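Local coordinates for protein PHOX (Pseudomonas fluorescens, PDB 4A9V) that hydrolyses phosphate monoesters as a PhoX-type alkaline phosphatase, a beta-propeller enzyme whose phosphotransfer chemistry depends on a complex iron-calcium cofactor, at residues Glu108-Ala113 with Pro229-Phe234; Gln207-Ala212 with Phe234-Asn239. All coordinates share one frame; numbering follows the deposited sequence. Where two conformers were deposited one is given.

Contact 1: Glu108-Ala113 with Pro229-Phe234; sequences EDVRKA and PFDPRF
Within 108-113, V110 alone touches 229-234, and it spreads its two methyls over two successive loop residues. CG1 lies 3.8 Å from CB of D231, while CG2 comes to 3.9 Å from CB of F230. The fork is set by chi1 of 171°, which holds CG1 anti to the backbone N and leaves CG2 on the N side. A beta-branched residue suits this place because both branches start next to the helix backbone, where each methyl can meet one of two successive CB atoms. W227 also touches V110 from the chain just before the loop, and L114, one residue beyond 108-113 on the same helix, meets D231 and F234.

F230 touches with its CB; its ring, anti to the carbonyl carbon (chi1 -60°), is met obliquely by CG2 of V110. D231 likewise offers its methylene and keeps its carboxylate for the loop itself. Its OD1 accepts from N of R233 at 3.0 Å, from above the carboxylate plane, which makes an Asx turn; F234 N bonds to D231 O at 3.1 Å. These two bonds hold D231 just before the 3-10 segment 232-234. Just beyond, CZ of F234 lies 3.6 Å above the guanidinium plane of R233, over its centre, and that group also forms a salt bridge with E242.

On the helix, R111 turns from the loop and binds E108: NH1 meets the syn lone pair of OE2 at 3.1 Å, near the guanidinium plane, and E61 gives R111 a second carboxylate. The salt bridge and the Asx turn each lie within their own segment, and no hydrogen bond crosses between the two. What joins 108-113 to 229-234 is therefore apolar contact between aliphatic carbons, which depends on close fit and asks for little directional precision.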
loop_
_atom_site.group_PDB
_atom_site.type_symbol
_atom_site.label_atom_id
_atom_site.label_comp_id
_atom_site.label_asym_id
_atom_site.label_seq_id
_atom_site.Cartn_x
_atom_site.Cartn_y
_atom_site.Cartn_z
ATOM N N GLU A 108 -17.570 -1.746 -22.145
ATOM C CA GLU A 108 -16.376 -2.556 -22.350
ATOM C C GLU A 108 -15.114 -1.833 -21.894
ATOM O O GLU A 108 -14.251 -2.439 -21.261
ATOM C CB GLU A 108 -16.259 -3.004 -23.809
ATOM C CG GLU A 108 -16.952 -4.334 -24.093
ATOM C CD GLU A 108 -16.302 -5.507 -23.368
ATOM O OE1 GLU A 108 -15.095 -5.743 -23.589
ATOM O OE2 GLU A 108 -17.017 -6.263 -22.660
ATOM N N ASP A 109 -15.033 -0.522 -22.122
ATOM C CA ASP A 109 -13.881 0.234 -21.614
ATOM C C ASP A 109 -13.824 0.189 -20.083
ATOM O O ASP A 109 -12.745 0.084 -19.497
ATOM C CB ASP A 109 -13.919 1.698 -22.064
ATOM C CG ASP A 109 -13.407 1.917 -23.484
ATOM O OD1 ASP A 109 -13.049 0.939 -24.182
ATOM O OD2 ASP A 109 -13.414 3.097 -23.909
ATOM N N VAL A 110 -14.974 0.311 -19.429
ATOM C CA VAL A 110 -15.011 0.267 -17.962
ATOM C C VAL A 110 -14.643 -1.121 -17.426
ATOM O O VAL A 110 -13.826 -1.245 -16.513
ATOM C CB VAL A 110 -16.391 0.698 -17.431
ATOM C CG1 VAL A 110 -16.482 0.443 -15.933
ATOM C CG2 VAL A 110 -16.633 2.167 -17.744
ATOM N N ARG A 111 -15.152 -2.163 -18.077
ATOM C CA ARG A 111 -14.736 -3.523 -17.752
ATOM C C ARG A 111 -13.225 -3.702 -17.894
ATOM O O ARG A 111 -12.576 -4.342 -17.066
ATOM C CB ARG A 111 -15.460 -4.505 -18.663
ATOM C CG ARG A 111 -15.141 -5.955 -18.368
ATOM C CD ARG A 111 -15.715 -6.861 -19.433
ATOM N NE ARG A 111 -15.159 -8.201 -19.323
ATOM C CZ ARG A 111 -15.384 -9.172 -20.199
ATOM N NH1 ARG A 111 -16.130 -8.943 -21.270
ATOM N NH2 ARG A 111 -14.854 -10.372 -20.010
ATOM N N LYS A 112 -12.646 -3.096 -18.924
ATOM C CA LYS A 112 -11.215 -3.201 -19.174
ATOM C C LYS A 112 -10.394 -2.499 -18.082
ATOM O O LYS A 112 -9.367 -3.012 -17.649
ATOM C CB LYS A 112 -10.899 -2.614 -20.546
ATOM C CG LYS A 112 -9.452 -2.691 -20.971
ATOM C CD LYS A 112 -9.317 -2.334 -22.440
ATOM C CE LYS A 112 -7.889 -1.996 -22.804
ATOM N NZ LYS A 112 -7.733 -1.735 -24.261
ATOM N N ALA A 113 -10.864 -1.345 -17.610
ATOM C CA ALA A 113 -10.213 -0.648 -16.493
ATOM C C ALA A 113 -10.306 -1.474 -15.213
ATOM O O ALA A 113 -9.315 -1.635 -14.505
ATOM C CB ALA A 113 -10.823 0.736 -16.297
ATOM N N PRO A 229 -20.790 6.440 -15.711
ATOM C CA PRO A 229 -21.688 6.678 -16.847
ATOM C C PRO A 229 -21.990 5.417 -17.653
ATOM O O PRO A 229 -22.963 5.393 -18.405
ATOM C CB PRO A 229 -20.917 7.691 -17.700
ATOM C CG PRO A 229 -20.002 8.370 -16.742
ATOM C CD PRO A 229 -19.588 7.284 -15.796
ATOM N N PHE A 230 -21.206 4.361 -17.452
ATOM C CA PHE A 230 -21.358 3.146 -18.245
ATOM C C PHE A 230 -21.611 1.899 -17.400
ATOM O O PHE A 230 -22.064 0.884 -17.933
ATOM C CB PHE A 230 -20.139 2.940 -19.141
ATOM C CG PHE A 230 -19.912 4.059 -20.114
ATOM C CD1 PHE A 230 -20.725 4.195 -21.224
ATOM C CD2 PHE A 230 -18.980 5.047 -19.848
ATOM C CE1 PHE A 230 -20.594 5.279 -22.070
ATOM C CE2 PHE A 230 -18.819 6.115 -20.708
ATOM C CZ PHE A 230 -19.637 6.238 -21.813
ATOM N N ASP A 231 -21.223 1.937 -16.127
ATOM C CA ASP A 231 -21.464 0.818 -15.208
ATOM C C ASP A 231 -22.199 1.328 -13.971
ATOM O O ASP A 231 -21.619 2.028 -13.146
ATOM C CB ASP A 231 -20.152 0.131 -14.816
ATOM C CG ASP A 231 -20.376 -1.123 -13.998
ATOM O OD1 ASP A 231 -21.468 -1.251 -13.401
ATOM O OD2 ASP A 231 -19.438 -1.943 -13.879
ATOM N N PRO A 232 -23.511 1.052 -13.885
ATOM C CA PRO A 232 -24.312 1.672 -12.834
ATOM C C PRO A 232 -23.983 1.194 -11.424
ATOM O O PRO A 232 -24.429 1.812 -10.458
ATOM C CB PRO A 232 -25.746 1.284 -13.197
ATOM C CG PRO A 232 -25.626 0.102 -14.092
ATOM C CD PRO A 232 -24.334 0.283 -14.830
ATOM N N ARG A 233 -23.151 0.160 -11.298
ATOM C CA ARG A 233 -22.692 -0.272 -9.987
ATOM C C ARG A 233 -21.974 0.870 -9.257
ATOM O O ARG A 233 -21.966 0.923 -8.032
ATOM C CB ARG A 233 -21.778 -1.490 -10.129
ATOM C CG ARG A 233 -21.339 -2.094 -8.804
ATOM C CD ARG A 233 -20.840 -3.522 -8.948
ATOM N NE ARG A 233 -19.594 -3.616 -9.701
ATOM C CZ ARG A 233 -18.413 -3.878 -9.150
ATOM N NH1 ARG A 233 -18.222 -3.667 -7.854
ATOM N NH2 ARG A 233 -17.417 -4.322 -9.900
ATOM N N PHE A 234 -21.377 1.767 -10.032
ATOM C CA PHE A 234 -20.584 2.872 -9.510
ATOM C C PHE A 234 -21.351 4.196 -9.459
ATOM O O PHE A 234 -20.780 5.236 -9.108
ATOM C CB PHE A 234 -19.315 3.018 -10.353
ATOM C CG PHE A 234 -18.398 1.827 -10.251
ATOM C CD1 PHE A 234 -17.592 1.656 -9.144
ATOM C CD2 PHE A 234 -18.519 0.767 -11.132
ATOM C CE1 PHE A 234 -16.885 0.484 -8.951
ATOM C CE2 PHE A 234 -17.814 -0.412 -10.947
ATOM C CZ PHE A 234 -17.013 -0.560 -9.842
#

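Contact 2: Gln207-Ala212 with Phe234-Asn239; sequences QQFDPA and FDMAKN
The loop segment leading into helix 211-216 meets the Asx turn of the long connection between that helix and strand 249-252, and F209 and M236 make the apolar part of the meeting. CE1 of F209 lies 4.0 Å from CB of M236, which arrives at the ring's edge, near its plane. The methionine is bent at both chi2 and chi3, so its chain folds back and CE comes to 4.1 Å of the same CE1. A flexible thioether chain is well suited to curl round a ring edge in this way. Q207 was modelled in two conformers; in the one described here, one face of the ring is taken by the chain two residues earlier, CG of Q207 standing 3.4 Å above the plane, offset toward the rim.

In this conformer Q207 is bent at chi2 (61°), which turns its amide forward along the chain: NE2 donates to O of Q208 at 3.1 Å with an almost straight N-H...O angle of 171°. Its OE1 rests 3.5 Å from CB of A237 and accepts a hydrogen bond from S202. The small alanine lets this oxygen come close to the turn.

D235 builds the turn, its OD1 accepting from N of A237 at 3.0 Å from above the carboxylate plane. Its O takes two further donors, N of K238 and N of N239, while S203 holds OD2. Two definite motifs thus frame the contact: the Asx turn at D235 within the connection, and an Asp N-cap at D210, whose side chain caps N of Q213 and starts helix 211-216.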
loop_
_atom_site.group_PDB
_atom_site.type_symbol
_atom_site.label_atom_id
_atom_site.label_comp_id
_atom_site.label_asym_id
_atom_site.label_seq_id
_atom_site.Cartn_x
_atom_site.Cartn_y
_atom_site.Cartn_z
ATOM N N GLN A 207 -26.038 15.413 -6.610
ATOM C CA GLN A 207 -26.229 14.326 -5.653
ATOM C C GLN A 207 -26.005 14.807 -4.225
ATOM O O GLN A 207 -24.920 15.311 -3.921
ATOM C CB GLN A 207 -25.227 13.210 -5.970
ATOM C CG GLN A 207 -25.375 11.952 -5.129
ATOM C CD GLN A 207 -26.728 11.284 -5.304
ATOM O OE1 GLN A 207 -27.093 10.876 -6.408
ATOM N NE2 GLN A 207 -27.448 11.103 -4.201
ATOM N N GLN A 208 -26.958 14.529 -3.339
ATOM C CA GLN A 208 -26.764 14.694 -1.915
ATOM C C GLN A 208 -25.969 13.528 -1.361
ATOM O O GLN A 208 -26.229 12.365 -1.700
ATOM C CB GLN A 208 -28.105 14.740 -1.198
ATOM C CG GLN A 208 -28.981 15.905 -1.594
ATOM C CD GLN A 208 -30.248 15.937 -0.777
ATOM O OE1 GLN A 208 -30.872 14.892 -0.573
ATOM N NE2 GLN A 208 -30.439 17.033 -0.056
ATOM N N PHE A 209 -24.976 13.837 -0.536
ATOM C CA PHE A 209 -24.238 12.819 0.187
ATOM C C PHE A 209 -24.372 13.056 1.682
ATOM O O PHE A 209 -24.473 14.199 2.125
ATOM C CB PHE A 209 -22.762 12.843 -0.222
ATOM C CG PHE A 209 -22.525 12.431 -1.652
ATOM C CD1 PHE A 209 -22.830 11.149 -2.071
ATOM C CD2 PHE A 209 -22.017 13.329 -2.578
ATOM C CE1 PHE A 209 -22.575 10.746 -3.366
ATOM C CE2 PHE A 209 -21.747 12.925 -3.876
ATOM C CZ PHE A 209 -22.084 11.651 -4.284
ATOM N N ASP A 210 -24.521 11.971 2.434
ATOM C CA ASP A 210 -24.697 12.047 3.873
ATOM C C ASP A 210 -23.333 12.223 4.554
ATOM O O ASP A 210 -22.292 12.226 3.893
ATOM C CB ASP A 210 -25.442 10.800 4.390
ATOM C CG ASP A 210 -24.638 9.513 4.239
ATOM O OD1 ASP A 210 -23.424 9.533 4.503
ATOM O OD2 ASP A 210 -25.260 8.441 4.058
ATOM N N PRO A 211 -23.335 12.487 5.866
ATOM C CA PRO A 211 -22.075 12.844 6.499
ATOM C C PRO A 211 -21.004 11.756 6.394
ATOM O O PRO A 211 -19.826 12.069 6.268
ATOM C CB PRO A 211 -22.480 13.097 7.950
ATOM C CG PRO A 211 -23.887 13.592 7.849
ATOM C CD PRO A 211 -24.498 12.836 6.706
ATOM N N ALA A 212 -21.398 10.489 6.441
ATOM C CA ALA A 212 -20.420 9.408 6.359
ATOM C C ALA A 212 -19.853 9.302 4.943
ATOM O O ALA A 212 -18.661 9.036 4.757
ATOM C CB ALA A 212 -21.041 8.084 6.786
ATOM N N PHE A 234 -21.377 1.767 -10.032
ATOM C CA PHE A 234 -20.584 2.872 -9.510
ATOM C C PHE A 234 -21.351 4.196 -9.459
ATOM O O PHE A 234 -20.780 5.236 -9.108
ATOM C CB PHE A 234 -19.315 3.018 -10.353
ATOM C CG PHE A 234 -18.398 1.827 -10.251
ATOM C CD1 PHE A 234 -17.592 1.656 -9.144
ATOM C CD2 PHE A 234 -18.519 0.767 -11.132
ATOM C CE1 PHE A 234 -16.885 0.484 -8.951
ATOM C CE2 PHE A 234 -17.814 -0.412 -10.947
ATOM C CZ PHE A 234 -17.013 -0.560 -9.842
ATOM N N ASP A 235 -22.639 4.148 -9.817
ATOM C CA ASP A 235 -23.516 5.318 -9.797
ATOM C C ASP A 235 -24.255 5.393 -8.468
ATOM O O ASP A 235 -25.156 4.592 -8.194
ATOM C CB ASP A 235 -24.506 5.217 -10.955
ATOM C CG ASP A 235 -25.446 6.409 -11.044
ATOM O OD1 ASP A 235 -25.387 7.308 -10.171
ATOM O OD2 ASP A 235 -26.218 6.454 -12.023
ATOM N N MET A 236 -23.833 6.336 -7.630
ATOM C CA MET A 236 -24.387 6.493 -6.289
ATOM C C MET A 236 -25.866 6.875 -6.264
ATOM O O MET A 236 -26.514 6.718 -5.230
ATOM C CB MET A 236 -23.586 7.533 -5.509
ATOM C CG MET A 236 -22.155 7.116 -5.231
ATOM S SD MET A 236 -22.064 5.852 -3.949
ATOM C CE MET A 236 -22.592 6.767 -2.504
ATOM N N ALA A 237 -26.399 7.366 -7.381
ATOM C CA ALA A 237 -27.835 7.645 -7.468
ATOM C C ALA A 237 -28.624 6.338 -7.442
ATOM O O ALA A 237 -29.824 6.343 -7.171
ATOM C CB ALA A 237 -28.159 8.441 -8.726
ATOM N N LYS A 238 -27.992 5.262 -7.906
ATOM C CA LYS A 238 -28.657 3.969 -8.063
ATOM C C LYS A 238 -28.244 2.961 -6.990
ATOM O O LYS A 238 -29.062 2.161 -6.536
ATOM C CB LYS A 238 -28.367 3.399 -9.454
ATOM C CG LYS A 238 -28.914 4.254 -10.582
ATOM C CD LYS A 238 -28.551 3.715 -11.958
ATOM C CE LYS A 238 -29.390 4.359 -13.053
ATOM N NZ LYS A 238 -29.112 3.768 -14.392
ATOM N N ASN A 239 -26.964 2.963 -6.628
ATOM C CA ASN A 239 -26.401 1.920 -5.778
ATOM C C ASN A 239 -25.521 2.494 -4.674
ATOM O O ASN A 239 -24.336 2.169 -4.573
ATOM C CB ASN A 239 -25.588 0.944 -6.623
ATOM C CG ASN A 239 -26.456 0.149 -7.565
ATOM O OD1 ASN A 239 -27.284 -0.650 -7.131
ATOM N ND2 ASN A 239 -26.339 0.425 -8.852
#

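Contacts 1 and 2 lie with their centres about 17 Å apart, on the same side of the chain's centre and away from the metal sites. They share F234, where loop 229-234 runs directly into 234-239. Along the chain the order is 108-113, 207-212, 229-234, 234-239, so the segments of the two contacts alternate. One continuous loop, between helix 211-216 and strand 249-252, thus meets helix 107-115 through 229-234 and the lead-in to helix 211-216 through the adjoining 234-239. A probable hydrogen bond from ND2 of N239 to O of P232, 2.9 Å, ties the two pieces together. The pair brings helix 107-115, inserted between strands 82-89 and 118-127, together with the connection between strands 189-193 and 249-252, at the propeller's periphery.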